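Adenylate kinase (Desulfovibrio gigas, PDB 2XB4) binds zinc and probably catalyses the reversible transfer of the terminal phosphate of ATP to AMP, giving two ADP. Local coordinates at residues 32-37 / 66-71. Sequence-based numbering, arbitrary orientation.
Sequences GGIFRE and PMVLET
I34 drives its branched side chain into the 66-71 helix between M67, V68 and T71, the tight part of this contact. Its CG2, turned anti to the backbone N, lies 3.7 Å from T71 OG1 and 4.1 Å from M67 CB. The other branch runs on past T71 CG2 until I34 CD1 meets V68 CG2 at 3.8 Å. One turn further along, E37 reaches across with an extended chain, CG anti to the backbone N (chi1 166°); the E37 and T71 side chains run alongside each other in opposite senses, bringing the carboxylate beside OG1. The bond from T71 OG1 to E37 OE1 (3.0 Å) is weak and not settled, since the hydroxyl proton could be used in another way; E37 OE1 also forms a salt bridge with K75, which probably stabilises its charge. The side bearing F35 is looser: M67 places SD 5.2 Å from the F35 ring centroid, an oblique Met-aromatic contact 27° off the ring normal. The axes of the two segments cross at 88°, 9.9 Å apart at closest approach, and the I34, E37 and T71 side chains fill the space between them. R36, a probable AMP ligand, packs on V150 of the second subunit. Helix 31-40, in the predicted NMP region, is thus set across helix 61-75; I29 of edge strand 27-30 touches both I34 and T71, while L95 of helix 89-101 packs against V68.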
loop_
_atom_site.group_PDB
_atom_site.type_symbol
_atom_site.label_atom_id
_atom_site.label_comp_id
_atom_site.label_asym_id
_atom_site.label_seq_id
_atom_site.Cartn_x
_atom_site.Cartn_y
_atom_site.Cartn_z
ATOM N N GLY A 32 -9.799 -22.188 -1.433
ATOM C CA GLY A 32 -9.731 -21.346 -2.647
ATOM C C GLY A 32 -9.323 -22.037 -3.931
ATOM O O GLY A 32 -9.931 -21.849 -4.968
ATOM N N GLY A 33 -8.307 -22.871 -3.885
ATOM C CA GLY A 33 -7.849 -23.666 -5.031
ATOM C C GLY A 33 -8.851 -24.698 -5.510
ATOM O O GLY A 33 -8.968 -24.945 -6.711
ATOM N N ILE A 34 -9.635 -25.268 -4.587
ATOM C CA ILE A 34 -10.747 -26.177 -5.020
ATOM C C ILE A 34 -11.643 -25.433 -6.035
ATOM O O ILE A 34 -11.943 -25.926 -7.143
ATOM C CB ILE A 34 -11.536 -26.683 -3.821
ATOM C CG1 ILE A 34 -10.611 -27.485 -2.870
ATOM C CG2 ILE A 34 -12.768 -27.524 -4.284
ATOM C CD1 ILE A 34 -11.227 -27.852 -1.467
ATOM N N PHE A 35 -12.103 -24.224 -5.678
ATOM C CA PHE A 35 -12.976 -23.468 -6.615
ATOM C C PHE A 35 -12.289 -23.181 -7.931
ATOM O O PHE A 35 -12.876 -23.377 -8.990
ATOM C CB PHE A 35 -13.557 -22.175 -5.967
ATOM C CG PHE A 35 -14.727 -22.434 -4.940
ATOM C CD1 PHE A 35 -14.767 -23.601 -4.138
ATOM C CD2 PHE A 35 -15.750 -21.453 -4.750
ATOM C CE1 PHE A 35 -15.809 -23.829 -3.185
ATOM C CE2 PHE A 35 -16.826 -21.668 -3.769
ATOM C CZ PHE A 35 -16.842 -22.877 -3.006
ATOM N N ARG A 36 -11.059 -22.698 -7.928
ATOM C CA ARG A 36 -10.386 -22.489 -9.217
ATOM C C ARG A 36 -10.307 -23.737 -10.105
ATOM O O ARG A 36 -10.463 -23.626 -11.328
ATOM C CB ARG A 36 -8.980 -21.892 -9.035
ATOM C CG ARG A 36 -8.968 -20.401 -8.782
ATOM C CD ARG A 36 -7.521 -19.882 -8.854
ATOM N NE ARG A 36 -6.635 -20.610 -7.941
ATOM C CZ ARG A 36 -6.543 -20.391 -6.609
ATOM N NH1 ARG A 36 -7.319 -19.498 -5.986
ATOM N NH2 ARG A 36 -5.680 -21.077 -5.891
ATOM N N GLU A 37 -9.989 -24.901 -9.536
ATOM C CA GLU A 37 -10.070 -26.167 -10.281
ATOM C C GLU A 37 -11.506 -26.414 -10.866
ATOM O O GLU A 37 -11.673 -26.838 -11.998
ATOM C CB GLU A 37 -9.684 -27.377 -9.369
ATOM C CG GLU A 37 -10.071 -28.796 -9.982
ATOM C CD GLU A 37 -9.734 -30.049 -9.110
ATOM O OE1 GLU A 37 -9.004 -29.876 -8.136
ATOM O OE2 GLU A 37 -10.204 -31.189 -9.383
ATOM N N PRO A 66 -19.353 -32.224 -2.564
ATOM C CA PRO A 66 -18.829 -33.065 -3.692
ATOM C C PRO A 66 -17.615 -32.473 -4.420
ATOM O O PRO A 66 -16.730 -33.226 -4.856
ATOM C CB PRO A 66 -20.023 -33.187 -4.647
ATOM C CG PRO A 66 -21.234 -32.835 -3.886
ATOM C CD PRO A 66 -20.841 -32.138 -2.575
ATOM N N MET A 67 -17.567 -31.161 -4.569
ATOM C CA MET A 67 -16.344 -30.554 -5.101
ATOM C C MET A 67 -15.116 -30.876 -4.312
ATOM O O MET A 67 -14.071 -31.209 -4.931
ATOM C CB MET A 67 -16.467 -29.026 -5.173
ATOM C CG MET A 67 -17.384 -28.630 -6.243
ATOM S SD MET A 67 -17.494 -26.795 -6.550
ATOM C CE MET A 67 -17.605 -26.760 -8.254
ATOM N N VAL A 68 -15.191 -30.672 -2.991
ATOM C CA VAL A 68 -14.070 -30.964 -2.143
ATOM C C VAL A 68 -13.658 -32.438 -2.336
ATOM O O VAL A 68 -12.468 -32.757 -2.555
ATOM C CB VAL A 68 -14.384 -30.645 -0.628
ATOM C CG1 VAL A 68 -13.244 -31.219 0.245
ATOM C CG2 VAL A 68 -14.612 -29.113 -0.454
ATOM N N LEU A 69 -14.632 -33.351 -2.277
ATOM C CA LEU A 69 -14.257 -34.787 -2.386
ATOM C C LEU A 69 -13.625 -35.110 -3.744
ATOM O O LEU A 69 -12.685 -35.949 -3.791
ATOM C CB LEU A 69 -15.475 -35.685 -2.232
ATOM C CG LEU A 69 -15.757 -36.194 -0.821
ATOM C CD1 LEU A 69 -14.798 -37.379 -0.590
ATOM C CD2 LEU A 69 -15.692 -35.074 0.241
ATOM N N GLU A 70 -14.114 -34.486 -4.838
ATOM C CA GLU A 70 -13.534 -34.724 -6.150
ATOM C C GLU A 70 -12.078 -34.277 -6.204
ATOM O O GLU A 70 -11.248 -34.912 -6.864
ATOM C CB GLU A 70 -14.292 -33.989 -7.281
ATOM C CG GLU A 70 -15.596 -34.701 -7.576
ATOM C CD GLU A 70 -16.239 -34.373 -8.943
ATOM O OE1 GLU A 70 -15.844 -33.396 -9.681
ATOM O OE2 GLU A 70 -17.238 -35.110 -9.237
ATOM N N THR A 71 -11.773 -33.138 -5.579
ATOM C CA THR A 71 -10.385 -32.641 -5.512
ATOM C C THR A 71 -9.483 -33.531 -4.678
ATOM O O THR A 71 -8.339 -33.836 -5.049
ATOM C CB THR A 71 -10.394 -31.145 -4.976
ATOM O OG1 THR A 71 -11.101 -30.398 -5.990
ATOM C CG2 THR A 71 -8.952 -30.548 -4.913
#